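Local coordinates for putative TetR-family transcriptional regulator (Syntrophomonas wolfei subsp. wolfei, PDB 3LWJ), which probably binds DNA as a dimeric transcriptional regulator of the TetR family, although its target genes and any ligand are not established, at residues T33-I38 with T48-F53; D55-L60 with D121-Q126; S154-S159 with K191-G196; L161-F166 with I183-S188. One frame throughout, in Å; residues are numbered along the deposited sequence. Where two conformers were deposited one is given.

Contact 1 of 4, residues T33-I38 with T48-F53; sequences TSIRDI and TFYNYF
Ile35 meets Phe49 through its CG2 methyl, which lies 3.4 Å from Phe49 CE2. The same methyl is 3.7 Å from Phe49 CZ, so it sits by the outer part of the ring. The approach is oblique. Ile35 was modelled in two conformers, and the finer detail holds for the one given. Phe49 carries CG anti to the backbone N (chi1 177°), which sends the ring out from its helix toward helix 35-42. Ile38 CG2 comes obliquely to the other side of the ring's far end, 4.1 Å from Phe49 CE1. This is the packed side, where Ile17 and Ile59 from helices 10-28 and 56-79 also touch Phe49. The two segments belong to the predicted helix-turn-helix, in which helix 46-52 takes the place of the recognition helix. An alanine in place of Phe49 is likely to open a gap between the two helices and leave the Ile35 and Ile38 methyls without their shared partner. The solvent side is looser. Tyr50 is exposed, and its OH stays 4.5 Å from Ile35 CG2. Phe49 CD2 lies over the centre of the Tyr50 ring, 4.2 Å above its plane. At the start of helix 35-42, Ser34 and Asp37 form a capping box. Asp37 N donates to Ser34 OG at 3.1 Å. Ser34 N donates in return to Asp37 OD2 at 3.0 Å, nearly straight at 178° but from above the carboxylate plane. That oxygen also forms a salt bridge with Lys28.

Contact 2 of 4, residues D55-L60 with D121-Q126; sequences DKEDIL and DQCLKQ
Just ahead of the turn where Glu57 meets Cys123, Asp55 OD1 is gripped by two backbone amides. Asp58 N lies 3.0 Å from Asp55 OD1 and donates nearly along the C-O bond. Glu57 N is 2.9 Å from Asp55 OD1, but its bond is bent to 118° and weak. Asp55 is thus the N-cap of helix 56-79, and it forms a capping box with Asp58, whose return bond from Asp55 N is also weak. Across the contact a thiol meets a backbone carbonyl, and the rest is apolar. Cys123 SG lies beside the first turn, 3.8 Å from Glu57 O and 4.1 Å from Glu57 CB. With SG anti to the carbonyl carbon (chi1 -62°), the thiol is brought alongside Glu57. The Glu57 chain then bends away at chi2, and its carboxylate bonds to Tyr30 OH. One turn on, Leu60 CD2 packs 4.0 Å from Cys123 CB. The same methyl is 4.1 Å from Leu124 CD1, in the given one of two Leu124 conformers. The short helix segments run nearly parallel, at 20°, with axes 10.0 Å apart. Helix 56-79 follows the helix-turn-helix, and helix 118-144 belongs to the larger helical body of this TetR-type fold. No hydrogen bond crosses between the segments, so they meet here by van der Waals packing of the Leu60 and Leu124 methyls and the Cys123 side chain.

Contact 3 of 4, residues S154-S159 with K191-G196; sequences SPIAHS and KTLAVG
The flat group here is the His158 imidazole, which lies across its helix from the Ile156-Leu193 contact. At its edge, in the ring plane, is the carbonyl carbon of Ser154. His158 ND1 donates to Ser154 O at 2.8 Å, and that oxygen is 3° from the ring plane. The bond comes to the oxygen from above the carbonyl plane. Ser154 O also accepts from His158 N, so one carbonyl holds both ends of the residue and limits the turning of the ring. The ring packs against Leu132 and against Met185 of the second subunit. Its other nitrogen, NE2, is bonded to Lys170 NZ of the second subunit. With the proton on ND1, NE2 would be left as an acceptor for that lysine. The contact itself is small and apolar. Ile156 CG2 meets Leu193 CD2 at 4.2 Å, the two side chains lying at a slant. Leu193 has CG anti to the backbone N (chi1 169°), which carries the isobutyl group across to helix 153-173. Ser159 OG lies 4.3 Å from Leu193 CD2. That hydroxyl is turned back to its own helix, donating to Ile156 O at 2.8 Å, so its polar need is met within this buried contact. Helices 153-173 and 179-195 pair here and touch the second subunit, as in the four-helix bundle through which TetR-family proteins dimerise.

Contact 4 of 4, residues L161-F166 with I183-S188; sequences LAIEKF and IEMVLS
Ile163 and Met185 meet between helices 153-173 and 179-195, the pair that each subunit probably gives to the four-helix dimer bundle of the TetR fold. Met185 is a selenomethionine. Its chain runs extended through chi1 and chi2 (chi2 -176°), which carries the selenium well out from its helix. Beyond SE the chain turns, with chi3 at -68°. SE stops 4.4 Å from Ile163 CD1, a loose van der Waals contact. Ile163 has CG1 anti to its backbone N (chi1 -165°), and the bend at chi2 then sets CD1 toward the selenium. Met185 also packs on His158 of the second subunit, so its side chain packs both within the subunit and across the dimer interface. Val186 makes a separate approach, toward backbone rather than side chain. Next to Ile163, Glu164 turns to another helix, packing on Lys93, Thr96 and Met97 of helix 85-102. No hydrogen bond links the two segments, and all three residues that touch are buried. Ser167 lies close by, touching both Met185 and Val186, and its OG bonds to the carbonyl oxygen of Ile163. The CG2 methyl of Val186 comes to 4.2 Å from that same oxygen, Ile163 O.

Contacts 1 and 2 adjoin, with centres about 14 Å apart. They share packing where Ile59 of helix 56-79 meets Phe49 and Phe53, and Lys56 NZ bonds to Thr33 O. Helix 56-79 therefore leads from the predicted DNA-binding motif to contact 2. Contacts 3 and 4 lie on the opposite side of the chain's centre. They use the same two helices, contact 4 lying nearer their connection, with centres about 11 Å apart. Contacts 2, 3 and 4 all reach the second subunit; contact 1 does not. The centres of contacts 1 and 3 are about 41 Å apart, with nearest atoms about 26 Å apart, so the predicted DNA-binding end and this end of the dimer helices do not touch.

Contact 1 of 4, residues T33-I38 with T48-F53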
loop_
_atom_site.group_PDB
_atom_site.type_symbol
_atom_site.label_atom_id
_atom_site.label_comp_id
_atom_site.label_asym_id
_atom_site.label_seq_id
_atom_site.Cartn_x
_atom_site.Cartn_y
_atom_site.Cartn_z
ATOM N N THR A 33 11.674 10.929 17.580
ATOM C CA THR A 33 13.093 11.325 17.418
ATOM C C THR A 33 13.231 12.831 17.108
ATOM O O THR A 33 12.588 13.327 16.181
ATOM C CB THR A 33 13.769 10.563 16.279
ATOM O OG1 THR A 33 13.614 9.161 16.492
ATOM C CG2 THR A 33 15.287 10.937 16.156
ATOM N N SER A 34 14.077 13.542 17.857
ATOM C CA SER A 34 14.393 14.950 17.537
ATOM C C SER A 34 15.757 15.159 16.834
ATOM O O SER A 34 16.654 14.294 16.899
ATOM C CB SER A 34 14.390 15.780 18.812
ATOM O OG SER A 34 15.451 15.379 19.665
ATOM N N ILE A 35 15.911 16.332 16.199
ATOM C CA ILE A 35 17.184 16.715 15.585
ATOM C C ILE A 35 18.262 16.699 16.667
ATOM O O ILE A 35 19.393 16.330 16.388
ATOM C CB ILE A 35 17.138 18.128 14.926
ATOM C CG1 ILE A 35 16.121 18.169 13.790
ATOM C CG2 ILE A 35 18.501 18.509 14.354
ATOM C CD1 ILE A 35 15.379 19.482 13.712
ATOM N N ARG A 36 17.882 17.089 17.893
ATOM C CA ARG A 36 18.751 17.024 19.084
ATOM C C ARG A 36 19.343 15.628 19.323
ATOM O O ARG A 36 20.551 15.498 19.513
ATOM C CB ARG A 36 17.984 17.476 20.333
ATOM N N ASP A 37 18.485 14.602 19.333
ATOM C CA ASP A 37 18.888 13.194 19.535
ATOM C C ASP A 37 19.875 12.756 18.473
ATOM O O ASP A 37 20.879 12.108 18.770
ATOM C CB ASP A 37 17.675 12.235 19.448
ATOM C CG ASP A 37 16.564 12.572 20.448
ATOM O OD1 ASP A 37 16.875 13.228 21.477
ATOM O OD2 ASP A 37 15.385 12.183 20.199
ATOM N N ILE A 38 19.557 13.095 17.223
ATOM C CA ILE A 38 20.394 12.747 16.086
ATOM C C ILE A 38 21.743 13.451 16.139
ATOM O O ILE A 38 22.768 12.793 15.976
ATOM C CB ILE A 38 19.717 13.101 14.757
ATOM C CG1 ILE A 38 18.406 12.308 14.600
ATOM C CG2 ILE A 38 20.711 12.853 13.606
ATOM C CD1 ILE A 38 17.509 12.763 13.403
ATOM N N THR A 48 27.786 21.933 12.026
ATOM C CA THR A 48 28.108 21.069 10.864
ATOM C C THR A 48 26.885 20.297 10.358
ATOM O O THR A 48 26.680 20.153 9.147
ATOM C CB THR A 48 29.183 20.013 11.193
ATOM O OG1 THR A 48 30.276 20.634 11.876
ATOM C CG2 THR A 48 29.679 19.342 9.915
ATOM N N PHE A 49 26.099 19.772 11.295
ATOM C CA PHE A 49 24.833 19.123 10.951
ATOM C C PHE A 49 24.026 19.972 9.949
ATOM O O PHE A 49 23.507 19.446 8.953
ATOM C CB PHE A 49 23.996 18.872 12.212
ATOM C CG PHE A 49 22.655 18.262 11.928
ATOM C CD1 PHE A 49 22.518 16.885 11.836
ATOM C CD2 PHE A 49 21.535 19.070 11.732
ATOM C CE1 PHE A 49 21.285 16.316 11.562
ATOM C CE2 PHE A 49 20.284 18.508 11.453
ATOM C CZ PHE A 49 20.160 17.126 11.367
ATOM N N TYR A 50 23.934 21.277 10.219
ATOM C CA TYR A 50 23.155 22.200 9.383
ATOM C C TYR A 50 23.775 22.540 8.011
ATOM O O TYR A 50 23.091 23.111 7.145
ATOM C CB TYR A 50 22.851 23.486 10.151
ATOM C CG TYR A 50 21.765 23.337 11.193
ATOM C CD1 TYR A 50 20.443 23.099 10.818
ATOM C CD2 TYR A 50 22.053 23.469 12.550
ATOM C CE1 TYR A 50 19.446 22.975 11.770
ATOM C CE2 TYR A 50 21.060 23.352 13.507
ATOM C CZ TYR A 50 19.763 23.106 13.112
ATOM O OH TYR A 50 18.783 22.990 14.063
ATOM N N ASN A 51 25.048 22.193 7.811
ATOM C CA ASN A 51 25.653 22.247 6.481
ATOM C C ASN A 51 25.016 21.212 5.569
ATOM O O ASN A 51 25.028 21.390 4.357
ATOM C CB ASN A 51 27.181 22.031 6.531
ATOM C CG ASN A 51 27.933 23.217 7.134
ATOM O OD1 ASN A 51 27.451 24.352 7.121
ATOM N ND2 ASN A 51 29.133 22.954 7.647
ATOM N N TYR A 52 24.456 20.149 6.161
ATOM C CA TYR A 52 23.813 19.038 5.423
ATOM C C TYR A 52 22.262 19.036 5.476
ATOM O O TYR A 52 21.600 18.802 4.450
ATOM C CB TYR A 52 24.326 17.673 5.946
ATOM C CG TYR A 52 25.836 17.515 5.933
ATOM C CD1 TYR A 52 26.508 17.026 4.806
ATOM C CD2 TYR A 52 26.591 17.854 7.055
ATOM C CE1 TYR A 52 27.893 16.891 4.801
ATOM C CE2 TYR A 52 27.967 17.729 7.063
ATOM C CZ TYR A 52 28.614 17.249 5.939
ATOM O OH TYR A 52 29.977 17.123 5.978
ATOM N N PHE A 53 21.699 19.270 6.670
ATOM C CA PHE A 53 20.252 19.108 6.907
ATOM C C PHE A 53 19.663 20.217 7.782
ATOM O O PHE A 53 20.296 20.684 8.745
ATOM C CB PHE A 53 19.948 17.748 7.564
ATOM C CG PHE A 53 20.623 16.577 6.889
ATOM C CD1 PHE A 53 20.235 16.177 5.616
ATOM C CD2 PHE A 53 21.640 15.873 7.531
ATOM C CE1 PHE A 53 20.855 15.091 5.004
ATOM C CE2 PHE A 53 22.273 14.796 6.918
ATOM C CZ PHE A 53 21.876 14.397 5.653
#

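Contact 2 of 4, residues D55-L60 with D121-Q126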
loop_
_atom_site.group_PDB
_atom_site.type_symbol
_atom_site.label_atom_id
_atom_site.label_comp_id
_atom_site.label_asym_id
_atom_site.label_seq_id
_atom_site.Cartn_x
_atom_site.Cartn_y
_atom_site.Cartn_z
ATOM N N ASP A 55 16.334 19.832 9.047
ATOM C CA ASP A 55 15.428 19.120 9.982
ATOM C C ASP A 55 15.317 17.586 9.682
ATOM O O ASP A 55 16.068 17.082 8.850
ATOM C CB ASP A 55 14.042 19.813 10.027
ATOM C CG ASP A 55 13.203 19.591 8.794
ATOM O OD1 ASP A 55 13.496 18.695 7.973
ATOM O OD2 ASP A 55 12.181 20.309 8.663
ATOM N N LYS A 56 14.418 16.857 10.358
ATOM C CA LYS A 56 14.251 15.398 10.115
ATOM C C LYS A 56 13.785 15.056 8.694
ATOM O O LYS A 56 14.172 14.027 8.122
ATOM C CB LYS A 56 13.247 14.761 11.073
ATOM C CG LYS A 56 13.750 14.384 12.426
ATOM C CD LYS A 56 12.675 13.587 13.172
ATOM C CE LYS A 56 11.456 14.445 13.534
ATOM N NZ LYS A 56 10.432 13.748 14.334
ATOM N N GLU A 57 12.914 15.897 8.152
ATOM C CA GLU A 57 12.357 15.635 6.851
ATOM C C GLU A 57 13.433 15.736 5.773
ATOM O O GLU A 57 13.366 15.036 4.764
ATOM C CB GLU A 57 11.191 16.575 6.553
ATOM C CG GLU A 57 9.920 16.197 7.305
ATOM C CD GLU A 57 10.050 16.373 8.818
ATOM O OE1 GLU A 57 10.496 17.456 9.252
ATOM O OE2 GLU A 57 9.729 15.428 9.582
ATOM N N ASP A 58 14.414 16.611 5.972
ATOM C CA ASP A 58 15.558 16.677 5.072
ATOM C C ASP A 58 16.320 15.354 5.144
ATOM O O ASP A 58 16.832 14.876 4.138
ATOM C CB ASP A 58 16.472 17.861 5.421
ATOM C CG ASP A 58 15.894 19.203 4.970
ATOM O OD1 ASP A 58 15.376 19.285 3.838
ATOM O OD2 ASP A 58 15.970 20.179 5.740
ATOM N N ILE A 59 16.385 14.760 6.339
ATOM C CA ILE A 59 17.109 13.490 6.498
ATOM C C ILE A 59 16.359 12.354 5.777
ATOM O O ILE A 59 16.953 11.617 4.982
ATOM C CB ILE A 59 17.410 13.149 7.979
ATOM C CG1 ILE A 59 18.529 14.063 8.496
ATOM C CG2 ILE A 59 17.849 11.702 8.115
ATOM C CD1 ILE A 59 18.620 14.166 9.975
ATOM N N LEU A 60 15.046 12.282 6.002
ATOM C CA LEU A 60 14.191 11.303 5.359
ATOM C C LEU A 60 14.292 11.442 3.833
ATOM O O LEU A 60 14.477 10.433 3.168
ATOM C CB LEU A 60 12.731 11.431 5.869
ATOM C CG LEU A 60 11.709 10.398 5.367
ATOM C CD1 LEU A 60 12.115 9.007 5.792
ATOM C CD2 LEU A 60 10.251 10.672 5.788
ATOM N N ASP A 121 4.357 12.387 4.078
ATOM C CA ASP A 121 3.767 11.945 2.806
ATOM C C ASP A 121 4.334 12.690 1.583
ATOM O O ASP A 121 4.575 12.068 0.543
ATOM C CB ASP A 121 2.252 11.999 2.867
ATOM C CG ASP A 121 1.668 10.820 3.638
ATOM O OD1 ASP A 121 2.113 9.661 3.404
ATOM O OD2 ASP A 121 0.745 11.047 4.447
ATOM N N GLN A 122 4.609 13.991 1.703
ATOM C CA GLN A 122 5.291 14.742 0.634
ATOM C C GLN A 122 6.653 14.078 0.337
ATOM O O GLN A 122 7.042 13.953 -0.799
ATOM C CB GLN A 122 5.477 16.244 1.000
ATOM C CG GLN A 122 4.191 17.146 0.929
ATOM C CD GLN A 122 4.339 18.566 1.564
ATOM O OE1 GLN A 122 3.401 19.373 1.516
ATOM N NE2 GLN A 122 5.513 18.866 2.139
ATOM N N CYS A 123 7.396 13.688 1.381
ATOM C CA CYS A 123 8.699 13.032 1.159
ATOM C C CYS A 123 8.517 11.684 0.458
ATOM O O CYS A 123 9.234 11.349 -0.475
ATOM C CB CYS A 123 9.428 12.761 2.463
ATOM S SG CYS A 123 9.856 14.211 3.431
ATOM N N LEU A 124 7.565 10.880 0.919
ATOM C CA LEU A 124 7.372 9.573 0.301
ATOM C C LEU A 124 6.913 9.778 -1.133
ATOM O O LEU A 124 7.230 8.971 -1.970
ATOM C CB LEU A 124 6.415 8.685 1.097
ATOM C CG LEU A 124 7.116 7.778 2.133
ATOM C CD1 LEU A 124 7.846 8.586 3.249
ATOM C CD2 LEU A 124 6.126 6.817 2.748
ATOM N N LYS A 125 6.206 10.891 -1.405
ATOM C CA LYS A 125 5.659 11.148 -2.751
ATOM C C LYS A 125 6.772 11.391 -3.749
ATOM O O LYS A 125 6.713 10.915 -4.869
ATOM C CB LYS A 125 4.633 12.302 -2.780
ATOM C CG LYS A 125 3.871 12.380 -4.129
ATOM C CD LYS A 125 2.808 13.520 -4.169
ATOM C CE LYS A 125 2.196 13.646 -5.542
ATOM N NZ LYS A 125 3.198 14.078 -6.581
ATOM N N GLN A 126 7.822 12.071 -3.313
ATOM C CA GLN A 126 8.953 12.311 -4.194
ATOM C C GLN A 126 9.694 11.015 -4.529
ATOM O O GLN A 126 10.067 10.783 -5.669
ATOM C CB GLN A 126 9.881 13.380 -3.585
ATOM C CG GLN A 126 9.149 14.691 -3.433
ATOM C CD GLN A 126 9.993 15.820 -2.873
ATOM O OE1 GLN A 126 11.213 15.866 -3.081
ATOM N NE2 GLN A 126 9.336 16.756 -2.164
#

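Contact 3 of 4, residues S154-S159 with K191-G196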
loop_
_atom_site.group_PDB
_atom_site.type_symbol
_atom_site.label_atom_id
_atom_site.label_comp_id
_atom_site.label_asym_id
_atom_site.label_seq_id
_atom_site.Cartn_x
_atom_site.Cartn_y
_atom_site.Cartn_z
ATOM N N SER A 154 0.572 4.445 -16.658
ATOM C CA SER A 154 0.557 4.828 -15.253
ATOM C C SER A 154 -0.127 3.806 -14.331
ATOM O O SER A 154 0.419 3.494 -13.284
ATOM C CB SER A 154 -0.058 6.212 -15.059
ATOM O OG SER A 154 -0.127 6.489 -13.683
ATOM N N PRO A 155 -1.289 3.253 -14.725
ATOM C CA PRO A 155 -1.869 2.164 -13.901
ATOM C C PRO A 155 -0.953 0.956 -13.718
ATOM O O PRO A 155 -0.930 0.324 -12.637
ATOM C CB PRO A 155 -3.115 1.743 -14.681
ATOM C CG PRO A 155 -3.453 2.962 -15.612
ATOM C CD PRO A 155 -2.096 3.543 -15.924
ATOM N N ILE A 156 -0.198 0.602 -14.747
ATOM C CA ILE A 156 0.751 -0.504 -14.596
ATOM C C ILE A 156 1.897 -0.175 -13.636
ATOM O O ILE A 156 2.260 -1.004 -12.795
ATOM C CB ILE A 156 1.318 -1.016 -15.934
ATOM C CG1 ILE A 156 0.190 -1.338 -16.949
ATOM C CG2 ILE A 156 2.168 -2.249 -15.696
ATOM C CD1 ILE A 156 -0.959 -2.106 -16.411
ATOM N N ALA A 157 2.434 1.030 -13.711
ATOM C CA ALA A 157 3.555 1.449 -12.848
ATOM C C ALA A 157 3.074 1.510 -11.401
ATOM O O ALA A 157 3.738 1.013 -10.479
ATOM C CB ALA A 157 4.094 2.793 -13.329
ATOM N N HIS A 158 1.870 2.052 -11.213
ATOM C CA HIS A 158 1.244 2.064 -9.905
ATOM C C HIS A 158 0.991 0.649 -9.371
ATOM O O HIS A 158 1.231 0.381 -8.190
ATOM C CB HIS A 158 -0.069 2.865 -9.925
ATOM C CG HIS A 158 0.126 4.343 -9.887
ATOM N ND1 HIS A 158 0.290 5.108 -11.022
ATOM C CD2 HIS A 158 0.153 5.207 -8.844
ATOM C CE1 HIS A 158 0.393 6.381 -10.682
ATOM N NE2 HIS A 158 0.326 6.467 -9.363
ATOM N N SER A 159 0.574 -0.287 -10.228
ATOM C CA SER A 159 0.359 -1.651 -9.744
ATOM C C SER A 159 1.622 -2.345 -9.309
ATOM O O SER A 159 1.600 -3.101 -8.313
ATOM C CB SER A 159 -0.404 -2.499 -10.778
ATOM O OG SER A 159 0.390 -2.923 -11.871
ATOM N N LYS A 191 4.431 -12.341 -13.505
ATOM C CA LYS A 191 4.282 -13.383 -14.517
ATOM C C LYS A 191 2.857 -13.422 -15.054
ATOM O O LYS A 191 2.635 -13.382 -16.269
ATOM C CB LYS A 191 4.694 -14.759 -13.995
ATOM C CG LYS A 191 4.352 -15.939 -14.982
ATOM C CD LYS A 191 4.146 -17.312 -14.263
ATOM C CE LYS A 191 2.938 -17.344 -13.275
ATOM N NZ LYS A 191 1.587 -17.145 -13.888
ATOM N N THR A 192 1.900 -13.504 -14.149
ATOM C CA THR A 192 0.492 -13.505 -14.554
ATOM C C THR A 192 0.088 -12.220 -15.277
ATOM O O THR A 192 -0.683 -12.258 -16.247
ATOM C CB THR A 192 -0.425 -13.698 -13.369
ATOM O OG1 THR A 192 -0.125 -14.951 -12.740
ATOM C CG2 THR A 192 -1.867 -13.715 -13.794
ATOM N N LEU A 193 0.574 -11.084 -14.800
ATOM C CA LEU A 193 0.297 -9.795 -15.465
ATOM C C LEU A 193 0.775 -9.787 -16.920
ATOM O O LEU A 193 0.080 -9.273 -17.836
ATOM C CB LEU A 193 0.941 -8.622 -14.678
ATOM C CG LEU A 193 1.013 -7.222 -15.294
ATOM C CD1 LEU A 193 -0.387 -6.790 -15.639
ATOM C CD2 LEU A 193 1.756 -6.165 -14.345
ATOM N N ALA A 194 1.965 -10.343 -17.113
ATOM C CA ALA A 194 2.602 -10.503 -18.418
ATOM C C ALA A 194 1.811 -11.402 -19.374
ATOM O O ALA A 194 1.514 -11.014 -20.514
ATOM C CB ALA A 194 4.012 -11.068 -18.220
ATOM N N VAL A 195 1.487 -12.614 -18.914
ATOM C CA VAL A 195 0.774 -13.581 -19.764
ATOM C C VAL A 195 -0.737 -13.309 -19.858
ATOM O O VAL A 195 -1.368 -13.759 -20.788
ATOM C CB VAL A 195 1.044 -15.066 -19.350
ATOM C CG1 VAL A 195 2.494 -15.342 -19.434
ATOM C CG2 VAL A 195 0.528 -15.376 -17.934
ATOM N N GLY A 196 -1.288 -12.588 -18.884
ATOM C CA GLY A 196 -2.690 -12.286 -18.829
ATOM C C GLY A 196 -3.522 -13.302 -18.090
ATOM O O GLY A 196 -3.306 -14.521 -18.220
#

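Contact 4 of 4, residues L161-F166 with I183-S188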
loop_
_atom_site.group_PDB
_atom_site.type_symbol
_atom_site.label_atom_id
_atom_site.label_comp_id
_atom_site.label_asym_id
_atom_site.label_seq_id
_atom_site.Cartn_x
_atom_site.Cartn_y
_atom_site.Cartn_z
ATOM N N LEU A 161 4.425 -0.741 -8.177
ATOM C CA LEU A 161 4.769 -0.104 -6.930
ATOM C C LEU A 161 3.889 -0.594 -5.799
ATOM O O LEU A 161 4.394 -0.927 -4.734
ATOM C CB LEU A 161 4.714 1.427 -7.011
ATOM C CG LEU A 161 5.267 2.161 -5.764
ATOM C CD1 LEU A 161 6.611 1.617 -5.342
ATOM C CD2 LEU A 161 5.363 3.661 -6.000
ATOM N N ALA A 162 2.583 -0.669 -6.043
ATOM C CA ALA A 162 1.630 -1.056 -4.988
ATOM C C ALA A 162 1.895 -2.448 -4.431
ATOM O O ALA A 162 1.891 -2.661 -3.199
ATOM C CB ALA A 162 0.162 -0.914 -5.485
ATOM N N ILE A 163 2.080 -3.434 -5.296
ATOM C CA ILE A 163 2.310 -4.800 -4.815
ATOM C C ILE A 163 3.653 -4.894 -4.093
ATOM O O ILE A 163 3.837 -5.661 -3.115
ATOM C CB ILE A 163 2.151 -5.873 -5.932
ATOM C CG1 ILE A 163 2.034 -7.294 -5.361
ATOM C CG2 ILE A 163 3.285 -5.847 -6.924
ATOM C CD1 ILE A 163 1.161 -7.443 -4.172
ATOM N N GLU A 164 4.622 -4.153 -4.593
ATOM C CA GLU A 164 5.931 -4.130 -3.941
ATOM C C GLU A 164 5.783 -3.509 -2.548
ATOM O O GLU A 164 6.277 -4.039 -1.582
ATOM C CB GLU A 164 6.941 -3.357 -4.785
ATOM C CG GLU A 164 7.371 -4.116 -6.031
ATOM C CD GLU A 164 8.342 -3.363 -6.894
ATOM O OE1 GLU A 164 8.412 -2.130 -6.775
ATOM O OE2 GLU A 164 9.004 -4.013 -7.724
ATOM N N LYS A 165 5.062 -2.394 -2.438
ATOM C CA LYS A 165 4.884 -1.755 -1.148
ATOM C C LYS A 165 4.133 -2.684 -0.183
ATOM O O LYS A 165 4.441 -2.782 1.003
ATOM C CB LYS A 165 3.971 -0.523 -1.280
ATOM C CG LYS A 165 4.520 0.815 -1.480
ATOM C CD LYS A 165 3.324 1.819 -1.660
ATOM C CE LYS A 165 2.832 2.402 -0.329
ATOM N NZ LYS A 165 3.762 3.484 0.231
ATOM N N PHE A 166 3.045 -3.242 -0.661
ATOM C CA PHE A 166 2.163 -4.068 0.187
ATOM C C PHE A 166 2.847 -5.360 0.650
ATOM O O PHE A 166 2.747 -5.723 1.800
ATOM C CB PHE A 166 0.884 -4.449 -0.531
ATOM C CG PHE A 166 -0.152 -5.127 0.371
ATOM C CD1 PHE A 166 -0.413 -4.638 1.633
ATOM C CD2 PHE A 166 -0.881 -6.204 -0.077
ATOM C CE1 PHE A 166 -1.372 -5.205 2.463
ATOM C CE2 PHE A 166 -1.849 -6.795 0.742
ATOM C CZ PHE A 166 -2.093 -6.281 2.023
ATOM N N ILE A 183 9.121 -12.457 -2.132
ATOM C CA ILE A 183 9.749 -12.437 -3.438
ATOM C C ILE A 183 8.887 -13.278 -4.400
ATOM O O ILE A 183 8.506 -12.781 -5.484
ATOM C CB ILE A 183 11.219 -12.915 -3.368
ATOM C CG1 ILE A 183 12.052 -11.895 -2.577
ATOM C CG2 ILE A 183 11.792 -13.123 -4.769
ATOM C CD1 ILE A 183 13.492 -12.406 -2.198
ATOM N N GLU A 184 8.502 -14.491 -3.972
ATOM C CA GLU A 184 7.688 -15.399 -4.829
ATOM C C GLU A 184 6.363 -14.758 -5.240
ATOM O O GLU A 184 5.976 -14.821 -6.398
ATOM C CB GLU A 184 7.428 -16.757 -4.148
ATOM C CG GLU A 184 6.416 -17.654 -4.883
HETATM N N MSE A 185 5.680 -14.131 -4.284
HETATM C CA MSE A 185 4.399 -13.485 -4.573
HETATM C C MSE A 185 4.561 -12.449 -5.659
HETATM O O MSE A 185 3.764 -12.380 -6.599
HETATM C CB MSE A 185 3.876 -12.793 -3.309
HETATM C CG MSE A 185 2.586 -11.968 -3.500
HETATM SE SE MSE A 185 2.137 -11.084 -1.860
HETATM C CE MSE A 185 1.685 -12.673 -0.884
ATOM N N VAL A 186 5.559 -11.589 -5.479
ATOM C CA VAL A 186 5.758 -10.500 -6.373
ATOM C C VAL A 186 6.086 -11.026 -7.771
ATOM O O VAL A 186 5.538 -10.551 -8.750
ATOM C CB VAL A 186 6.812 -9.538 -5.834
ATOM C CG1 VAL A 186 7.226 -8.590 -6.884
ATOM C CG2 VAL A 186 6.298 -8.747 -4.562
ATOM N N LEU A 187 6.944 -12.024 -7.874
ATOM C CA LEU A 187 7.308 -12.579 -9.195
ATOM C C LEU A 187 6.145 -13.297 -9.842
ATOM O O LEU A 187 5.937 -13.210 -11.040
ATOM C CB LEU A 187 8.483 -13.560 -9.079
ATOM C CG LEU A 187 9.762 -13.004 -8.466
ATOM C CD1 LEU A 187 10.829 -14.153 -8.339
ATOM C CD2 LEU A 187 10.246 -11.812 -9.234
ATOM N N SER A 188 5.376 -14.002 -9.039
ATOM C CA SER A 188 4.215 -14.709 -9.570
ATOM C C SER A 188 3.228 -13.729 -10.136
ATOM O O SER A 188 2.740 -13.934 -11.226
ATOM C CB SER A 188 3.522 -15.542 -8.497
ATOM O OG SER A 188 2.424 -16.250 -9.076
#